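Local atomic coordinates of bromodomain factor 2 protein (Trypanosoma cruzi, PDB entry 6NIM), a protein that probably recognises acetylated lysines, such as those of histone tails, through its bromodomain, the kind of site targeted by bromosporine. Residues Ser55-Gly60 and Gln73-Gln78; Asn82-Asn87 and Gln95-Phe100; Val107-Gln110 and Asp116-Ala119. All coordinates share one frame; numbering follows the deposited sequence.

Interaction 1: residues Ser55-Gly60 and Gln73-Gln78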
ATOM      1  N   SER A  55      -6.841  -6.457 -15.615  1.00 18.64           N
ATOM      2  CA  SER A  55      -7.713  -7.604 -16.004  1.00 19.95           C
ATOM      3  C   SER A  55      -8.121  -8.346 -14.737  1.00 20.07           C
ATOM      4  O   SER A  55      -9.322  -8.639 -14.546  1.00 20.71           O
ATOM      5  CB  SER A  55      -7.061  -8.531 -17.009  1.00 19.77           C
ATOM      6  OG  SER A  55      -7.026  -7.919 -18.278  1.00 21.12           O
ATOM      7  N   THR A  56      -7.174  -8.578 -13.842  1.00 20.65           N
ATOM      8  CA  THR A  56      -7.395  -9.289 -12.562  1.00 20.70           C
ATOM      9  C   THR A  56      -8.339  -8.440 -11.700  1.00 21.13           C
ATOM     10  O   THR A  56      -9.261  -9.005 -11.036  1.00 20.18           O
ATOM     11  CB  THR A  56      -6.072  -9.588 -11.833  1.00 22.44           C
ATOM     12  OG1 THR A  56      -5.275 -10.445 -12.663  1.00 22.67           O
ATOM     13  CG2 THR A  56      -6.304 -10.237 -10.484  1.00 24.41           C
ATOM     14  N   ILE A  57      -8.109  -7.119 -11.628  1.00 19.55           N
ATOM     15  CA  ILE A  57      -8.983  -6.251 -10.800  1.00 19.10           C
ATOM     16  C   ILE A  57     -10.414  -6.250 -11.390  1.00 20.07           C
ATOM     17  O   ILE A  57     -11.374  -6.316 -10.614  1.00 19.42           O
ATOM     18  CB  ILE A  57      -8.387  -4.837 -10.697  1.00 18.95           C
ATOM     19  CG1 ILE A  57      -7.075  -4.841  -9.893  1.00 18.33           C
ATOM     20  CG2 ILE A  57      -9.431  -3.895 -10.113  1.00 18.15           C
ATOM     21  CD1 ILE A  57      -6.266  -3.566 -10.038  1.00 18.34           C
ATOM     22  N   ARG A  58     -10.566  -6.148 -12.710  1.00 18.65           N
ATOM     23  CA  ARG A  58     -11.896  -6.197 -13.367  1.00 20.05           C
ATOM     24  C   ARG A  58     -12.608  -7.484 -12.933  1.00 19.31           C
ATOM     25  O   ARG A  58     -13.782  -7.421 -12.509  1.00 20.68           O
ATOM     26  CB  ARG A  58     -11.787  -6.127 -14.882  1.00 20.55           C
ATOM     27  CG  ARG A  58     -13.126  -6.364 -15.574  1.00 23.73           C
ATOM     28  CD  ARG A  58     -13.103  -5.944 -17.014  1.00 26.98           C
ATOM     29  NE  ARG A  58     -14.357  -6.298 -17.678  1.00 28.81           N
ATOM     30  CZ  ARG A  58     -14.701  -5.928 -18.909  1.00 37.24           C
ATOM     31  NH1 ARG A  58     -13.895  -5.164 -19.630  1.00 38.02           N
ATOM     32  NH2 ARG A  58     -15.865  -6.303 -19.416  1.00 38.97           N
ATOM     33  N   GLN A  59     -11.904  -8.614 -12.970  1.00 21.38           N
ATOM     34  CA  GLN A  59     -12.524  -9.919 -12.584  1.00 22.97           C
ATOM     35  C   GLN A  59     -12.925  -9.900 -11.109  1.00 22.06           C
ATOM     36  O   GLN A  59     -13.995 -10.451 -10.788  1.00 20.98           O
ATOM     37  CB  GLN A  59     -11.590 -11.078 -12.924  1.00 26.65           C
ATOM     38  CG  GLN A  59     -11.461 -11.228 -14.427  1.00 31.77           C
ATOM     39  CD  GLN A  59     -10.589 -12.379 -14.850  1.00 39.53           C
ATOM     40  OE1 GLN A  59      -9.483 -12.571 -14.346  1.00 47.83           O
ATOM     41  NE2 GLN A  59     -11.090 -13.141 -15.807  1.00 47.54           N
ATOM     42  N   GLY A  60     -12.118  -9.289 -10.245  1.00 22.18           N
ATOM     43  CA  GLY A  60     -12.373  -9.222  -8.796  1.00 22.21           C
ATOM     44  C   GLY A  60     -13.591  -8.358  -8.478  1.00 21.79           C
ATOM     45  O   GLY A  60     -14.352  -8.657  -7.519  1.00 21.90           O
ATOM     46  N   GLN A  73      -9.646   0.747  -5.217  1.00 18.58           N
ATOM     47  CA  GLN A  73      -8.640   1.833  -5.342  1.00 18.75           C
ATOM     48  C   GLN A  73      -7.285   1.358  -4.813  1.00 17.86           C
ATOM     49  O   GLN A  73      -6.284   1.643  -5.455  1.00 18.41           O
ATOM     50  CB  GLN A  73      -9.103   3.094  -4.629  1.00 19.34           C
ATOM     51  CG  GLN A  73     -10.297   3.698  -5.323  1.00 21.03           C
ATOM     52  CD  GLN A  73     -10.851   4.868  -4.574  1.00 25.20           C
ATOM     53  OE1 GLN A  73     -10.100   5.681  -4.032  1.00 26.58           O
ATOM     54  NE2 GLN A  73     -12.169   4.977  -4.618  1.00 22.55           N
ATOM     55  N   ASN A  74      -7.274   0.621  -3.707  1.00 20.38           N
ATOM     56  CA  ASN A  74      -6.038   0.089  -3.076  1.00 21.33           C
ATOM     57  C   ASN A  74      -5.398  -0.949  -4.009  1.00 19.54           C
ATOM     58  O   ASN A  74      -4.170  -0.999  -4.061  1.00 18.66           O
ATOM     59  CB  ASN A  74      -6.359  -0.398  -1.659  1.00 24.00           C
ATOM     60  CG  ASN A  74      -6.660   0.772  -0.736  1.00 31.05           C
ATOM     61  OD1 ASN A  74      -6.345   1.933  -1.039  1.00 36.42           O
ATOM     62  ND2 ASN A  74      -7.274   0.497   0.398  1.00 30.83           N
ATOM     63  N   ALA A  75      -6.184  -1.750  -4.733  1.00 18.91           N
ATOM     64  CA  ALA A  75      -5.686  -2.751  -5.705  1.00 18.33           C
ATOM     65  C   ALA A  75      -5.014  -2.021  -6.867  1.00 18.01           C
ATOM     66  O   ALA A  75      -3.909  -2.391  -7.274  1.00 18.24           O
ATOM     67  CB  ALA A  75      -6.802  -3.646  -6.186  1.00 19.31           C
ATOM     68  N   VAL A  76      -5.636  -0.954  -7.343  1.00 17.35           N
ATOM     69  CA  VAL A  76      -5.021  -0.130  -8.413  1.00 16.90           C
ATOM     70  C   VAL A  76      -3.730   0.503  -7.874  1.00 16.94           C
ATOM     71  O   VAL A  76      -2.684   0.492  -8.575  1.00 17.19           O
ATOM     72  CB  VAL A  76      -6.021   0.936  -8.889  1.00 16.83           C
ATOM     73  CG1 VAL A  76      -5.342   1.999  -9.730  1.00 17.24           C
ATOM     74  CG2 VAL A  76      -7.171   0.298  -9.639  1.00 16.65           C
ATOM     75  N   ALA A  77      -3.760   1.026  -6.652  1.00 17.25           N
ATOM     76  CA  ALA A  77      -2.542   1.622  -6.039  1.00 17.64           C
ATOM     77  C   ALA A  77      -1.430   0.562  -5.989  1.00 18.35           C
ATOM     78  O   ALA A  77      -0.241   0.841  -6.343  1.00 17.21           O
ATOM     79  CB  ALA A  77      -2.896   2.167  -4.681  1.00 16.48           C
ATOM     80  N   GLN A  78      -1.758  -0.682  -5.618  1.00 18.10           N
ATOM     81  CA  GLN A  78      -0.717  -1.733  -5.469  1.00 19.22           C
ATOM     82  C   GLN A  78      -0.127  -2.043  -6.840  1.00 18.81           C
ATOM     83  O   GLN A  78       1.096  -2.224  -6.957  1.00 17.28           O
ATOM     84  CB  GLN A  78      -1.270  -3.011  -4.820  1.00 20.22           C
ATOM     85  CG  GLN A  78      -0.204  -4.091  -4.710  1.00 20.09           C
ATOM     86  CD  GLN A  78       0.792  -3.699  -3.663  1.00 22.93           C
ATOM     87  OE1 GLN A  78       0.401  -3.533  -2.511  1.00 26.46           O
ATOM     88  NE2 GLN A  78       2.058  -3.535  -4.053  1.00 22.01           N
TER
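The helical segments I57 and A75 belong to approach closely, their CA atoms 7.0 Å apart, and run in broadly opposite directions. They lie on helices 54-62 and 69-86, which with helices 13-26 and 92-110 form the left-handed four-helix bundle of bromodomains, and the contact is buried close to the centre of the molecule. It is a small van der Waals contact in which I57 is the one residue of 55-60 that touches 73-78. I57 has its CB pointed at the other helix, and CG1 sits beside the backbone N (chi1 -67°). With chi2 extended (166°), the chain stretches on so that CD1 arrives over the A75-V76 peptide bond, 3.7 Å from A75 C.

A75 CB is 3.9 Å from both CG1 and CD1 of I57, so the methyl lies along the end of the isoleucine chain. V52 and Y66, in the loops next to helix 54-62, also pack on I57. V76 turns much of its side chain to F19 and L23 of helix 13-26 and Y104 of helix 92-110, tying this contact into the bundle core. Towards I57 it offers a single branch: V76 CG2 stands 4.0 Å from I57 CD1.

Interaction 2: residues Asn82-Asn87 and Gln95-Phe100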
ATOM      1  N   ASN A  82       3.783  -1.530  -7.729  1.00 18.49           N
ATOM      2  CA  ASN A  82       4.560  -2.671  -8.270  1.00 19.58           C
ATOM      3  C   ASN A  82       5.450  -2.160  -9.409  1.00 20.00           C
ATOM      4  O   ASN A  82       6.641  -2.539  -9.487  1.00 18.10           O
ATOM      5  CB  ASN A  82       3.636  -3.814  -8.696  1.00 19.44           C
ATOM      6  CG  ASN A  82       2.966  -4.531  -7.535  1.00 20.79           C
ATOM      7  OD1 ASN A  82       3.352  -4.380  -6.375  1.00 20.14           O
ATOM      8  ND2 ASN A  82       1.966  -5.347  -7.845  1.00 21.11           N
ATOM      9  N   ALA A  83       4.867  -1.358 -10.294  1.00 19.08           N
ATOM     10  CA  ALA A  83       5.532  -0.869 -11.518  1.00 18.15           C
ATOM     11  C   ALA A  83       6.620   0.138 -11.113  1.00 18.10           C
ATOM     12  O   ALA A  83       7.681   0.130 -11.756  1.00 19.66           O
ATOM     13  CB  ALA A  83       4.530  -0.284 -12.469  1.00 17.19           C
ATOM     14  N   LEU A  84       6.352   0.975 -10.115  1.00 17.39           N
ATOM     15  CA  LEU A  84       7.351   1.965  -9.615  1.00 18.73           C
ATOM     16  C   LEU A  84       8.524   1.227  -8.951  1.00 19.60           C
ATOM     17  O   LEU A  84       9.687   1.651  -9.178  1.00 20.25           O
ATOM     18  CB  LEU A  84       6.673   2.959  -8.674  1.00 18.18           C
ATOM     19  CG  LEU A  84       5.819   3.980  -9.413  1.00 17.97           C
ATOM     20  CD1 LEU A  84       4.935   4.736  -8.457  1.00 17.95           C
ATOM     21  CD2 LEU A  84       6.693   4.913 -10.273  1.00 17.06           C
ATOM     22  N   GLU A  85       8.263   0.129  -8.237  1.00 20.28           N
ATOM     23  CA  GLU A  85       9.352  -0.672  -7.606  1.00 23.63           C
ATOM     24  C   GLU A  85      10.149  -1.432  -8.672  1.00 21.66           C
ATOM     25  O   GLU A  85      11.391  -1.485  -8.582  1.00 21.53           O
ATOM     26  CB  GLU A  85       8.821  -1.708  -6.607  1.00 27.24           C
ATOM     27  CG  GLU A  85       8.113  -1.142  -5.402  1.00 34.30           C
ATOM     28  CD  GLU A  85       7.301  -2.186  -4.623  1.00 42.37           C
ATOM     29  OE1 GLU A  85       7.822  -3.314  -4.431  1.00 42.40           O
ATOM     30  OE2 GLU A  85       6.138  -1.890  -4.224  1.00 48.45           O
ATOM     31  N   TYR A  86       9.466  -2.100  -9.594  1.00 21.49           N
ATOM     32  CA  TYR A  86      10.103  -3.064 -10.518  1.00 21.50           C
ATOM     33  C   TYR A  86      10.851  -2.346 -11.637  1.00 22.06           C
ATOM     34  O   TYR A  86      11.955  -2.814 -11.982  1.00 21.97           O
ATOM     35  CB  TYR A  86       9.089  -4.053 -11.112  1.00 21.40           C
ATOM     36  CG  TYR A  86       9.769  -5.038 -12.012  1.00 22.45           C
ATOM     37  CD1 TYR A  86      10.487  -6.095 -11.473  1.00 25.80           C
ATOM     38  CD2 TYR A  86       9.796  -4.851 -13.391  1.00 22.88           C
ATOM     39  CE1 TYR A  86      11.155  -6.992 -12.293  1.00 24.88           C
ATOM     40  CE2 TYR A  86      10.444  -5.754 -14.223  1.00 23.29           C
ATOM     41  CZ  TYR A  86      11.141  -6.819 -13.662  1.00 23.68           C
ATOM     42  OH  TYR A  86      11.817  -7.695 -14.468  1.00 26.90           O
ATOM     43  N   ASN A  87      10.286  -1.271 -12.189  1.00 19.98           N
ATOM     44  CA  ASN A  87      10.882  -0.557 -13.350  1.00 20.77           C
ATOM     45  C   ASN A  87      11.841   0.503 -12.814  1.00 22.39           C
ATOM     46  O   ASN A  87      11.485   1.215 -11.870  1.00 21.36           O
ATOM     47  CB  ASN A  87       9.787   0.004 -14.254  1.00 22.41           C
ATOM     48  CG  ASN A  87       8.942  -1.096 -14.861  1.00 24.03           C
ATOM     49  OD1 ASN A  87       9.397  -1.814 -15.756  1.00 21.13           O
ATOM     50  ND2 ASN A  87       7.718  -1.234 -14.372  1.00 21.94           N
ATOM     51  N   GLN A  95       8.075   5.876 -15.744  1.00 16.84           N
ATOM     52  CA  GLN A  95       7.511   7.224 -15.918  1.00 16.84           C
ATOM     53  C   GLN A  95       5.989   7.135 -16.075  1.00 15.56           C
ATOM     54  O   GLN A  95       5.320   7.942 -15.470  1.00 16.14           O
ATOM     55  CB  GLN A  95       8.111   7.955 -17.115  1.00 17.54           C
ATOM     56  CG  GLN A  95       7.765   9.432 -17.076  1.00 18.60           C
ATOM     57  CD  GLN A  95       8.446  10.199 -18.170  1.00 18.59           C
ATOM     58  OE1 GLN A  95       7.844  10.445 -19.213  1.00 20.35           O
ATOM     59  NE2 GLN A  95       9.735  10.467 -17.962  1.00 17.56           N
ATOM     60  N   GLN A  96       5.465   6.176 -16.856  1.00 17.21           N
ATOM     61  CA  GLN A  96       3.992   6.024 -16.966  1.00 16.41           C
ATOM     62  C   GLN A  96       3.407   5.700 -15.583  1.00 16.57           C
ATOM     63  O   GLN A  96       2.342   6.215 -15.246  1.00 15.98           O
ATOM     64  CB  GLN A  96       3.561   4.984 -17.996  1.00 18.58           C
ATOM     65  CG  GLN A  96       2.064   5.105 -18.273  1.00 18.01           C
ATOM     66  CD  GLN A  96       1.556   4.015 -19.181  1.00 19.67           C
ATOM     67  OE1 GLN A  96       1.792   4.031 -20.384  1.00 20.79           O
ATOM     68  NE2 GLN A  96       0.829   3.082 -18.598  1.00 19.72           N
ATOM     69  N   ALA A  97       4.113   4.901 -14.801  1.00 16.52           N
ATOM     70  CA  ALA A  97       3.648   4.529 -13.450  1.00 16.31           C
ATOM     71  C   ALA A  97       3.659   5.766 -12.550  1.00 16.92           C
ATOM     72  O   ALA A  97       2.732   5.889 -11.743  1.00 17.29           O
ATOM     73  CB  ALA A  97       4.489   3.416 -12.935  1.00 16.45           C
ATOM     74  N   LEU A  98       4.625   6.671 -12.699  1.00 15.84           N
ATOM     75  CA  LEU A  98       4.632   7.960 -11.940  1.00 16.75           C
ATOM     76  C   LEU A  98       3.382   8.750 -12.279  1.00 16.51           C
ATOM     77  O   LEU A  98       2.735   9.288 -11.377  1.00 16.78           O
ATOM     78  CB  LEU A  98       5.863   8.798 -12.296  1.00 17.39           C
ATOM     79  CG  LEU A  98       7.188   8.481 -11.612  1.00 19.47           C
ATOM     80  CD1 LEU A  98       8.242   9.447 -12.138  1.00 20.43           C
ATOM     81  CD2 LEU A  98       7.093   8.588 -10.085  1.00 19.02           C
ATOM     82  N   SER A  99       3.068   8.819 -13.578  1.00 15.86           N
ATOM     83  CA  SER A  99       1.895   9.548 -14.092  1.00 16.59           C
ATOM     84  C   SER A  99       0.645   8.911 -13.469  1.00 15.52           C
ATOM     85  O   SER A  99      -0.235   9.628 -12.939  1.00 15.26           O
ATOM     86  CB  SER A  99       1.886   9.516 -15.595  1.00 16.46           C
ATOM     87  OG  SER A  99       0.643   9.963 -16.051  1.00 17.72           O
ATOM     88  N   PHE A 100       0.555   7.587 -13.534  1.00 16.82           N
ATOM     89  CA  PHE A 100      -0.622   6.860 -12.998  1.00 15.51           C
ATOM     90  C   PHE A 100      -0.760   7.129 -11.491  1.00 16.28           C
ATOM     91  O   PHE A 100      -1.902   7.378 -11.025  1.00 14.41           O
ATOM     92  CB  PHE A 100      -0.558   5.361 -13.307  1.00 16.73           C
ATOM     93  CG  PHE A 100      -1.301   4.968 -14.563  1.00 15.81           C
ATOM     94  CD1 PHE A 100      -1.035   5.597 -15.768  1.00 19.04           C
ATOM     95  CD2 PHE A 100      -2.290   3.990 -14.535  1.00 18.00           C
ATOM     96  CE1 PHE A 100      -1.738   5.269 -16.924  1.00 18.67           C
ATOM     97  CE2 PHE A 100      -2.985   3.664 -15.690  1.00 18.33           C
ATOM     98  CZ  PHE A 100      -2.691   4.286 -16.891  1.00 18.94           C
TER
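A83 and L84 pack against A97 and L98 where helices 69-86 and 92-110 flank the loop joining them, a roughly antiparallel helix pair of the bromodomain bundle. The short axes come within 8.7 Å at 146° between their directions, and at the closest point the CA atoms of L84 and A97 are only 5.9 Å apart.

The tight part is made of small groups. The methyls of A83 and A97 touch obliquely, CB to CB 3.7 Å; the small A97, facing both A83 and L84, is consistent with so close an approach. L84 closes over one flank of A97: CG sits beside its own backbone N (chi1 -75°), which brings CD2 round to 3.8 Å from A97 CB and on to 3.6 Å from L98 N.

L98 forms the more exposed edge. Its chain crosses that of L84 at about a right angle, with CD2 against CD2 at 3.7 Å. A119 of the second subunit packs on L84 and D118 of that subunit on L98, so the dimer partly covers this flank.

N87, in the Tyr-Asn pair at the helix end, probably corresponds to the acetyl-lysine-anchoring asparagine of other bromodomains. Its side chain is steadied by ND2 donating to A83 O, 3.0 Å, in the carbonyl plane on a lone pair; the same oxygen also accepts from N87 N.

Interaction 3: residues Val107-Gln110 and Asp116-Ala119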
ATOM      1  N   VAL A 107      -8.921  10.151 -11.712  1.00 15.56           N
ATOM      2  CA  VAL A 107      -9.752   9.250 -12.572  1.00 15.52           C
ATOM      3  C   VAL A 107     -10.883   8.653 -11.740  1.00 16.41           C
ATOM      4  O   VAL A 107     -12.033   8.695 -12.213  1.00 15.68           O
ATOM      5  CB  VAL A 107      -8.920   8.159 -13.275  1.00 15.62           C
ATOM      6  CG1 VAL A 107      -9.794   7.223 -14.123  1.00 16.71           C
ATOM      7  CG2 VAL A 107      -7.874   8.831 -14.161  1.00 15.92           C
ATOM      8  N   ALA A 108     -10.594   8.115 -10.546  1.00 15.88           N
ATOM      9  CA  ALA A 108     -11.640   7.568  -9.651  1.00 15.53           C
ATOM     10  C   ALA A 108     -12.721   8.620  -9.450  1.00 15.14           C
ATOM     11  O   ALA A 108     -13.927   8.318  -9.630  1.00 15.65           O
ATOM     12  CB  ALA A 108     -11.053   7.151  -8.341  1.00 15.52           C
ATOM     13  N   ARG A 109     -12.332   9.861  -9.128  1.00 16.55           N
ATOM     14  CA  ARG A 109     -13.313  10.971  -8.955  1.00 18.85           C
ATOM     15  C   ARG A 109     -14.098  11.244 -10.251  1.00 18.03           C
ATOM     16  O   ARG A 109     -15.326  11.496 -10.158  1.00 17.08           O
ATOM     17  CB  ARG A 109     -12.609  12.253  -8.510  1.00 19.97           C
ATOM     18  CG  ARG A 109     -12.093  12.216  -7.076  1.00 24.67           C
ATOM     19  CD  ARG A 109     -11.301  13.502  -6.830  1.00 29.80           C
ATOM     20  NE  ARG A 109     -10.755  13.599  -5.470  1.00 36.91           N
ATOM     21  CZ  ARG A 109     -11.476  13.879  -4.383  1.00 43.07           C
ATOM     22  NH1 ARG A 109     -12.780  14.102  -4.483  1.00 45.61           N
ATOM     23  NH2 ARG A 109     -10.899  13.936  -3.192  1.00 41.01           N
ATOM     24  N   GLN A 110     -13.440  11.224 -11.422  1.00 17.45           N
ATOM     25  CA  GLN A 110     -14.120  11.436 -12.723  1.00 16.52           C
ATOM     26  C   GLN A 110     -15.198  10.359 -12.912  1.00 17.19           C
ATOM     27  O   GLN A 110     -16.120  10.590 -13.687  1.00 17.43           O
ATOM     28  CB  GLN A 110     -13.165  11.369 -13.911  1.00 16.75           C
ATOM     29  CG  GLN A 110     -12.136  12.490 -13.950  1.00 18.12           C
ATOM     30  CD  GLN A 110     -11.219  12.295 -15.126  1.00 19.13           C
ATOM     31  OE1 GLN A 110     -10.690  11.203 -15.328  1.00 19.02           O
ATOM     32  NE2 GLN A 110     -11.087  13.337 -15.952  1.00 20.60           N
ATOM     33  N   ASP A 116     -10.207   8.724  -0.426  1.00 21.83           N
ATOM     34  CA  ASP A 116      -9.639   9.142   0.888  1.00 22.08           C
ATOM     35  C   ASP A 116      -8.235   9.682   0.601  1.00 21.47           C
ATOM     36  O   ASP A 116      -7.281   8.902   0.572  1.00 22.45           O
ATOM     37  CB  ASP A 116      -9.712   7.950   1.844  1.00 23.57           C
ATOM     38  CG  ASP A 116      -9.285   8.279   3.256  1.00 25.04           C
ATOM     39  OD1 ASP A 116      -8.566   9.300   3.445  1.00 21.63           O
ATOM     40  OD2 ASP A 116      -9.693   7.530   4.135  1.00 25.56           O
ATOM     41  N   ASP A 117      -8.121  10.972   0.320  1.00 23.59           N
ATOM     42  CA  ASP A 117      -6.838  11.578  -0.115  1.00 24.16           C
ATOM     43  C   ASP A 117      -5.744  11.345   0.938  1.00 21.99           C
ATOM     44  O   ASP A 117      -4.614  11.017   0.542  1.00 20.90           O
ATOM     45  CB  ASP A 117      -6.996  13.068  -0.409  1.00 28.31           C
ATOM     46  CG  ASP A 117      -7.569  13.279  -1.792  1.00 30.47           C
ATOM     47  OD1 ASP A 117      -7.044  12.659  -2.733  1.00 31.53           O
ATOM     48  OD2 ASP A 117      -8.578  13.967  -1.884  1.00 34.67           O
ATOM     49  N   ASP A 118      -6.046  11.509   2.217  1.00 20.34           N
ATOM     50  CA  ASP A 118      -5.009  11.336   3.279  1.00 21.13           C
ATOM     51  C   ASP A 118      -4.483   9.899   3.276  1.00 19.37           C
ATOM     52  O   ASP A 118      -3.256   9.722   3.499  1.00 18.73           O
ATOM     53  CB  ASP A 118      -5.524  11.705   4.672  1.00 21.35           C
ATOM     54  CG  ASP A 118      -5.628  13.193   4.936  1.00 22.83           C
ATOM     55  OD1 ASP A 118      -5.179  13.986   4.076  1.00 22.46           O
ATOM     56  OD2 ASP A 118      -6.154  13.540   5.993  1.00 24.57           O
ATOM     57  N   ALA A 119      -5.354   8.897   3.107  1.00 19.22           N
ATOM     58  CA  ALA A 119      -4.965   7.472   3.224  1.00 19.95           C
ATOM     59  C   ALA A 119      -4.318   6.956   1.931  1.00 18.96           C
ATOM     60  O   ALA A 119      -3.532   6.003   1.993  1.00 19.60           O
ATOM     61  CB  ALA A 119      -6.152   6.641   3.569  1.00 18.85           C
TER
HETATM   62  O   HOH W   1      -8.061  13.265  -5.235  1.00 40.17           O
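R109 and D117 meet in a salt bridge on the surface of the bromodomain, joining the last turn of helix 92-110 to the loop that follows it. R109 NH2 donates to D117 OD2 at 2.7 Å. The oxygen lies almost in the guanidinium plane and is approached on its syn side, somewhat out of the carboxylate plane, and the bond is bent, with 140° at the hydrogen. The two flat groups are turned 26° from each other.

Beside this direct bond runs a second, water-mediated link. The water accepts from R109 NE at 2.7 Å and donates to D117 OD1 at 2.8 Å, so the NE and NH2 edge of the guanidinium faces both carboxylate oxygens. The result resembles a two-pronged arginine-carboxylate pair with a water let into one prong.

The next shell sets up both partners. R109 runs extended from CG to NE, spanning the gap between backbones whose nearest CA atoms, those of R109 and D116, are 10.7 Å apart; its last torsion (chi4 -75°) then swings the guanidinium across the line of the chain. V115 packs against R109. On the loop side, D116 OD1 accepts a long bond from A119 N, 3.3 Å, met from above the carboxylate plane, an Asx motif that may steady the turn carrying D117.

Further out, this turn is pinned to the second subunit: D118 OD2 bonds to H94 NE2 of that subunit, and A119 O to its Y121 OH.

Both charged residues are exposed, so solvent probably screens their attraction and the bridge is likely to be of modest strength. The two legs should nonetheless restrict rotation of the carboxylate, and the arginine probably offsets part of the negative charge of D116-D118.

The three contacts follow one another along the chain, centres 15 to 18 Å apart, without touching beyond the sequence join of 1 and 2. Helix 69-86 serves twice: its middle receives helix 54-62 in interaction 1, its end meets helix 92-110 in interaction 2. Helix 92-110 then carries interaction 3 on its last turn. Interaction 1 lies near the molecule's centre, interaction 3 at the surface, and interaction 2 next to the loop between helices 69-86 and 92-110, which in bromodomains lines the acetyl-lysine pocket together with the long loop after the first helix. The second subunit's 116-119 segment packs on L84 and E85, so the surface loop of interaction 3 meets the helix of interaction 2 across the two-chain assembly.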